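Local coordinates for caspase-1 subunit p19/18 (Spodoptera frugiperda, PDB 1M72), which is a cysteine endopeptidase of the caspase family that probably acts in the activation cascade executing apoptosis, at residues C[32-38]-C[69-75]; C[87-91]-C[125-130]. All blocks are in the same frame, centred on the assembly; numbering follows the deposited sequence.

Contact 1: residues C[32-38]-C[69-75]; sequences RGMAIIF and GFKVTVF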
loop_
_atom_site.group_PDB
_atom_site.type_symbol
_atom_site.label_atom_id
_atom_site.label_comp_id
_atom_site.label_asym_id
_atom_site.label_seq_id
_atom_site.Cartn_x
_atom_site.Cartn_y
_atom_site.Cartn_z
ATOM N N ARG C 32 0.788 9.582 23.109
ATOM C CA ARG C 32 0.805 8.706 21.918
ATOM C C ARG C 32 -0.091 9.388 20.856
ATOM O O ARG C 32 0.285 9.562 19.691
ATOM C CB ARG C 32 0.173 7.366 22.247
ATOM C CG ARG C 32 0.086 6.437 21.074
ATOM C CD ARG C 32 1.161 5.360 21.147
ATOM N NE ARG C 32 2.490 5.834 20.799
ATOM C CZ ARG C 32 3.625 5.248 21.199
ATOM N NH1 ARG C 32 3.614 4.153 21.982
ATOM N NH2 ARG C 32 4.777 5.753 20.786
ATOM N N GLY C 33 -1.278 9.790 21.278
ATOM C CA GLY C 33 -2.186 10.417 20.343
ATOM C C GLY C 33 -3.573 9.790 20.434
ATOM O O GLY C 33 -3.833 8.849 21.193
ATOM N N MET C 34 -4.486 10.350 19.661
ATOM C CA MET C 34 -5.865 9.884 19.597
ATOM C C MET C 34 -6.027 8.672 18.673
ATOM O O MET C 34 -5.366 8.565 17.626
ATOM C CB MET C 34 -6.744 11.007 19.058
ATOM C CG MET C 34 -6.823 12.209 19.986
ATOM S SD MET C 34 -7.780 13.574 19.319
ATOM C CE MET C 34 -9.421 12.759 19.000
ATOM N N ALA C 35 -6.912 7.769 19.091
ATOM C CA ALA C 35 -7.293 6.582 18.328
ATOM C C ALA C 35 -8.836 6.647 18.265
ATOM O O ALA C 35 -9.526 6.484 19.279
ATOM C CB ALA C 35 -6.848 5.311 19.040
ATOM N N ILE C 36 -9.381 6.913 17.086
ATOM C CA ILE C 36 -10.837 6.999 16.946
ATOM C C ILE C 36 -11.366 5.727 16.290
ATOM O O ILE C 36 -10.935 5.370 15.207
ATOM C CB ILE C 36 -11.298 8.124 16.004
ATOM C CG1 ILE C 36 -10.663 9.445 16.345
ATOM C CG2 ILE C 36 -12.801 8.233 16.072
ATOM C CD1 ILE C 36 -11.095 10.507 15.324
ATOM N N ILE C 37 -12.315 5.073 16.935
ATOM C CA ILE C 37 -12.892 3.875 16.354
ATOM C C ILE C 37 -14.365 4.109 15.971
ATOM O O ILE C 37 -15.196 4.469 16.806
ATOM C CB ILE C 37 -12.770 2.690 17.343
ATOM C CG1 ILE C 37 -11.280 2.432 17.653
ATOM C CG2 ILE C 37 -13.424 1.448 16.748
ATOM C CD1 ILE C 37 -10.998 1.397 18.811
ATOM N N PHE C 38 -14.687 3.965 14.704
ATOM C CA PHE C 38 -16.080 4.103 14.305
ATOM C C PHE C 38 -16.538 2.697 14.095
ATOM O O PHE C 38 -16.226 2.067 13.098
ATOM C CB PHE C 38 -16.238 4.903 13.017
ATOM C CG PHE C 38 -15.776 6.307 13.150
ATOM C CD1 PHE C 38 -14.457 6.646 12.851
ATOM C CD2 PHE C 38 -16.649 7.296 13.598
ATOM C CE1 PHE C 38 -13.996 7.956 12.985
ATOM C CE2 PHE C 38 -16.218 8.623 13.743
ATOM C CZ PHE C 38 -14.875 8.966 13.434
ATOM N N GLY C 69 -0.787 3.197 24.677
ATOM C CA GLY C 69 -0.819 4.610 25.020
ATOM C C GLY C 69 -1.830 5.524 24.360
ATOM O O GLY C 69 -1.883 6.718 24.700
ATOM N N PHE C 70 -2.616 5.001 23.416
ATOM C CA PHE C 70 -3.623 5.814 22.724
ATOM C C PHE C 70 -4.762 6.252 23.652
ATOM O O PHE C 70 -5.127 5.533 24.571
ATOM C CB PHE C 70 -4.245 5.019 21.543
ATOM C CG PHE C 70 -3.357 4.927 20.336
ATOM C CD1 PHE C 70 -2.533 3.807 20.131
ATOM C CD2 PHE C 70 -3.313 5.977 19.407
ATOM C CE1 PHE C 70 -1.672 3.730 19.013
ATOM C CE2 PHE C 70 -2.450 5.911 18.287
ATOM C CZ PHE C 70 -1.631 4.798 18.082
ATOM N N LYS C 71 -5.306 7.440 23.422
ATOM C CA LYS C 71 -6.470 7.868 24.177
ATOM C C LYS C 71 -7.561 7.396 23.186
ATOM O O LYS C 71 -7.775 8.009 22.138
ATOM C CB LYS C 71 -6.537 9.395 24.336
ATOM C CG LYS C 71 -7.652 9.875 25.301
ATOM C CD LYS C 71 -8.162 11.329 24.979
ATOM C CE LYS C 71 -8.718 11.425 23.515
ATOM N NZ LYS C 71 -9.345 12.705 23.021
ATOM N N VAL C 72 -8.240 6.309 23.524
ATOM C CA VAL C 72 -9.242 5.734 22.639
ATOM C C VAL C 72 -10.659 6.266 22.760
ATOM O O VAL C 72 -11.193 6.378 23.868
ATOM C CB VAL C 72 -9.331 4.199 22.842
ATOM C CG1 VAL C 72 -10.394 3.581 21.895
ATOM C CG2 VAL C 72 -7.973 3.563 22.593
ATOM N N THR C 73 -11.272 6.597 21.627
ATOM C CA THR C 73 -12.676 6.999 21.636
ATOM C C THR C 73 -13.418 6.111 20.617
ATOM O O THR C 73 -13.070 6.077 19.426
ATOM C CB THR C 73 -12.874 8.460 21.241
ATOM O OG1 THR C 73 -12.170 9.300 22.152
ATOM C CG2 THR C 73 -14.335 8.822 21.311
ATOM N N VAL C 74 -14.421 5.374 21.092
ATOM C CA VAL C 74 -15.233 4.506 20.233
ATOM C C VAL C 74 -16.557 5.223 19.898
ATOM O O VAL C 74 -17.272 5.600 20.806
ATOM C CB VAL C 74 -15.593 3.204 20.955
ATOM C CG1 VAL C 74 -16.523 2.358 20.070
ATOM C CG2 VAL C 74 -14.340 2.461 21.337
ATOM N N PHE C 75 -16.878 5.397 18.619
ATOM C CA PHE C 75 -18.120 6.050 18.207
ATOM C C PHE C 75 -19.028 4.998 17.638
ATOM O O PHE C 75 -18.851 4.565 16.484
ATOM C CB PHE C 75 -17.864 7.113 17.147
ATOM C CG PHE C 75 -17.210 8.316 17.684
ATOM C CD1 PHE C 75 -15.848 8.517 17.512
ATOM C CD2 PHE C 75 -17.952 9.258 18.383
ATOM C CE1 PHE C 75 -15.216 9.661 18.025
ATOM C CE2 PHE C 75 -17.342 10.397 18.901
ATOM C CZ PHE C 75 -15.963 10.606 18.721
HETATM O O HOH W 1 0.371 7.951 26.014
HETATM O O HOH W 2 -2.403 9.659 23.864
#
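Strands 32-38 and 70-75 run parallel, in register from Met-34 beside Lys-71 to Phe-38 beside Phe-75, their axes 4.6 Å apart at closest approach, and five backbone hydrogen bonds alternate between them, Lys-71 N to Gly-33 O (3.0 Å) at one end and Phe-75 N to Ile-37 O at the other. Where the pairing begins, a water bridges Gly-33 N and Gly-69 O. Arg-32 CG, anti to the backbone N (chi1 177°), sits over the centre of the Phe-70 ring, 3.5 Å from the centroid. Its NH2 makes a salt bridge with Asp-99 and a hydrogen bond to Phe-265 O, and NH1 bonds to Leu-68 O. Ala-35 CB lies 3.6 Å from Phe-70 CD2, and on the same face Ile-37 CD1 meets Val-72 CG1. On the other face, Ile-36 CG2 presses on the edge of the Phe-75 ring, 3.4 Å from CD1. The Phe-38 and Phe-75 rings lie side by side in planes 18° apart, centroids 5.4 Å distant with little overlap. A beta-alpha-beta crossover through helix 54-67 joins the strands; that helix packs on Ile-37, Val-72 and Val-74, helix 80-92 covers Met-34, Ile-36 and Phe-38, and strand 98-106 continues the sheet beyond 32-38.

Contact 2: residues C[87-91]-C[125-130]; sequences IQQTA and NLWYYF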
loop_
_atom_site.group_PDB
_atom_site.type_symbol
_atom_site.label_atom_id
_atom_site.label_comp_id
_atom_site.label_asym_id
_atom_site.label_seq_id
_atom_site.Cartn_x
_atom_site.Cartn_y
_atom_site.Cartn_z
ATOM N N ILE C 87 -14.536 13.880 12.529
ATOM C CA ILE C 87 -13.291 13.796 11.796
ATOM C C ILE C 87 -12.735 15.204 11.644
ATOM O O ILE C 87 -11.567 15.442 11.906
ATOM C CB ILE C 87 -13.520 13.148 10.400
ATOM C CG1 ILE C 87 -13.670 11.629 10.549
ATOM C CG2 ILE C 87 -12.382 13.479 9.444
ATOM C CD1 ILE C 87 -12.371 10.922 10.727
ATOM N N GLN C 88 -13.576 16.141 11.222
ATOM C CA GLN C 88 -13.137 17.509 11.056
ATOM C C GLN C 88 -12.679 18.104 12.388
ATOM O O GLN C 88 -11.655 18.768 12.460
ATOM C CB GLN C 88 -14.256 18.363 10.460
ATOM C CG GLN C 88 -14.680 17.960 9.061
ATOM C CD GLN C 88 -15.101 19.159 8.202
ATOM O OE1 GLN C 88 -14.584 20.269 8.370
ATOM N NE2 GLN C 88 -16.021 18.933 7.256
ATOM N N GLN C 89 -13.415 17.845 13.451
ATOM C CA GLN C 89 -13.035 18.418 14.727
ATOM C C GLN C 89 -11.705 17.834 15.184
ATOM O O GLN C 89 -10.886 18.502 15.827
ATOM C CB GLN C 89 -14.096 18.133 15.770
ATOM C CG GLN C 89 -15.507 18.459 15.346
ATOM C CD GLN C 89 -16.485 18.218 16.486
ATOM O OE1 GLN C 89 -16.372 17.218 17.214
ATOM N NE2 GLN C 89 -17.449 19.134 16.656
ATOM N N THR C 90 -11.496 16.569 14.856
ATOM C CA THR C 90 -10.261 15.927 15.221
ATOM C C THR C 90 -9.139 16.596 14.419
ATOM O O THR C 90 -8.063 16.887 14.963
ATOM C CB THR C 90 -10.301 14.439 14.884
ATOM O OG1 THR C 90 -11.199 13.778 15.776
ATOM C CG2 THR C 90 -8.925 13.833 15.023
ATOM N N ALA C 91 -9.403 16.855 13.136
ATOM C CA ALA C 91 -8.402 17.471 12.269
ATOM C C ALA C 91 -8.116 18.916 12.659
ATOM O O ALA C 91 -7.115 19.503 12.236
ATOM C CB ALA C 91 -8.843 17.420 10.834
ATOM N N ASN C 125 -12.646 10.206 2.517
ATOM C CA ASN C 125 -13.087 11.191 3.459
ATOM C C ASN C 125 -12.409 11.047 4.803
ATOM O O ASN C 125 -12.263 12.043 5.488
ATOM C CB ASN C 125 -14.575 11.083 3.708
ATOM C CG ASN C 125 -15.412 11.562 2.540
ATOM O OD1 ASN C 125 -16.578 11.852 2.737
ATOM N ND2 ASN C 125 -14.849 11.604 1.332
ATOM N N LEU C 126 -12.010 9.829 5.192
ATOM C CA LEU C 126 -11.391 9.617 6.507
ATOM C C LEU C 126 -10.022 10.316 6.709
ATOM O O LEU C 126 -9.750 10.845 7.782
ATOM C CB LEU C 126 -11.275 8.098 6.799
ATOM C CG LEU C 126 -12.641 7.422 6.831
ATOM C CD1 LEU C 126 -12.455 5.941 6.540
ATOM C CD2 LEU C 126 -13.413 7.738 8.202
ATOM N N TRP C 127 -9.198 10.329 5.668
ATOM C CA TRP C 127 -7.881 10.922 5.722
ATOM C C TRP C 127 -7.727 12.293 5.021
ATOM O O TRP C 127 -6.711 12.996 5.225
ATOM C CB TRP C 127 -6.866 9.905 5.173
ATOM C CG TRP C 127 -7.178 9.301 3.821
ATOM C CD1 TRP C 127 -6.900 9.844 2.584
ATOM C CD2 TRP C 127 -7.751 7.996 3.563
ATOM N NE1 TRP C 127 -7.256 8.952 1.592
ATOM C CE2 TRP C 127 -7.782 7.821 2.166
ATOM C CE3 TRP C 127 -8.232 6.960 4.388
ATOM C CZ2 TRP C 127 -8.286 6.647 1.561
ATOM C CZ3 TRP C 127 -8.730 5.796 3.788
ATOM C CH2 TRP C 127 -8.754 5.653 2.382
ATOM N N TYR C 128 -8.750 12.693 4.256
ATOM C CA TYR C 128 -8.727 13.951 3.531
ATOM C C TYR C 128 -8.306 15.156 4.384
ATOM O O TYR C 128 -7.431 15.940 3.970
ATOM C CB TYR C 128 -10.114 14.229 2.923
ATOM C CG TYR C 128 -10.270 15.607 2.313
ATOM C CD1 TYR C 128 -9.697 15.922 1.057
ATOM C CD2 TYR C 128 -10.972 16.613 2.998
ATOM C CE1 TYR C 128 -9.830 17.230 0.504
ATOM C CE2 TYR C 128 -11.111 17.897 2.462
ATOM C CZ TYR C 128 -10.542 18.195 1.231
ATOM O OH TYR C 128 -10.693 19.454 0.739
ATOM N N TYR C 129 -8.936 15.315 5.547
ATOM C CA TYR C 129 -8.649 16.432 6.459
ATOM C C TYR C 129 -7.341 16.363 7.251
ATOM O O TYR C 129 -7.051 17.259 8.057
ATOM C CB TYR C 129 -9.783 16.599 7.487
ATOM C CG TYR C 129 -11.156 16.784 6.880
ATOM C CD1 TYR C 129 -11.998 15.686 6.675
ATOM C CD2 TYR C 129 -11.610 18.056 6.491
ATOM C CE1 TYR C 129 -13.254 15.840 6.107
ATOM C CE2 TYR C 129 -12.869 18.222 5.912
ATOM C CZ TYR C 129 -13.680 17.105 5.725
ATOM O OH TYR C 129 -14.911 17.222 5.141
ATOM N N PHE C 130 -6.554 15.312 7.057
ATOM C CA PHE C 130 -5.336 15.222 7.818
ATOM C C PHE C 130 -4.066 15.448 7.022
ATOM O O PHE C 130 -2.974 15.191 7.515
ATOM C CB PHE C 130 -5.310 13.899 8.556
ATOM C CG PHE C 130 -6.443 13.742 9.524
ATOM C CD1 PHE C 130 -6.433 14.431 10.748
ATOM C CD2 PHE C 130 -7.550 12.935 9.203
ATOM C CE1 PHE C 130 -7.525 14.311 11.646
ATOM C CE2 PHE C 130 -8.654 12.801 10.088
ATOM C CZ PHE C 130 -8.651 13.481 11.306
#
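Gln-88 lays its side chain across one face of the Tyr-129 ring. Its CB leaves the helix beside the contact rather than into it, with CG anti to the carbonyl carbon (chi1 -64°). CG then comes over that face, offset toward the rim and 3.7 Å from the ring centroid, as a CH-pi contact. CD reaches 3.3 Å from Tyr-129 CE2, where the amide stacks on the ring with the two planes 24° apart. OE1 lies on the same side of the ring, with CE2 its nearest atom, while NE2 arrives near Tyr-129 OH at an angle too poor for a hydrogen bond; Asn-84 takes the NE2 bond instead and also makes a weak one to the hydroxyl. The opposite face of the tyrosine is covered by Tyr-128, so the ring is sandwiched. Deeper in, Ile-87 divides its branches: CG2 meets Tyr-129 CD1 at 3.6 Å and also touches Phe-130, while CD1 touches Leu-126, 3.9 Å from its O. Ala-91 CB lies 3.6 Å from Tyr-129 CB, and its CA 3.3 Å from Phe-130 CE1. Thr-90 CG2 meets that phenylalanine at the ring edge. Phe-130 continues inward to Leu-101, Phe-145 and Phe-182 on three strands of the sheet. Helix 80-92 and the short helical turn 125-128 thus pack together over one face of the central beta-sheet, part of the layered alpha/beta fold of the caspase domain.

Contact 1 supplies part of the sheet and contact 2 part of the layer upon it, their centres about 14 Å apart. Helix 80-92, which carries the first segment of contact 2, follows strand 70-76 in the chain and packs on the face that carries Met-34, Ile-36 and Phe-38. Ile-87 and Thr-90 each reach both strand 32-38 and segment 125-130. Thr-90 OG1 packs 3.3 Å from Ile-36 CD1 and 3.8 Å from Met-34 CE, while that hydroxyl bonds back to Phe-86 O. Ile-87 CD1 lies 4.1 Å from Phe-38 CE1. Both contacts lie away from His-108 and Cys-150, the probable catalytic pair, and belong to the surrounding caspase fold.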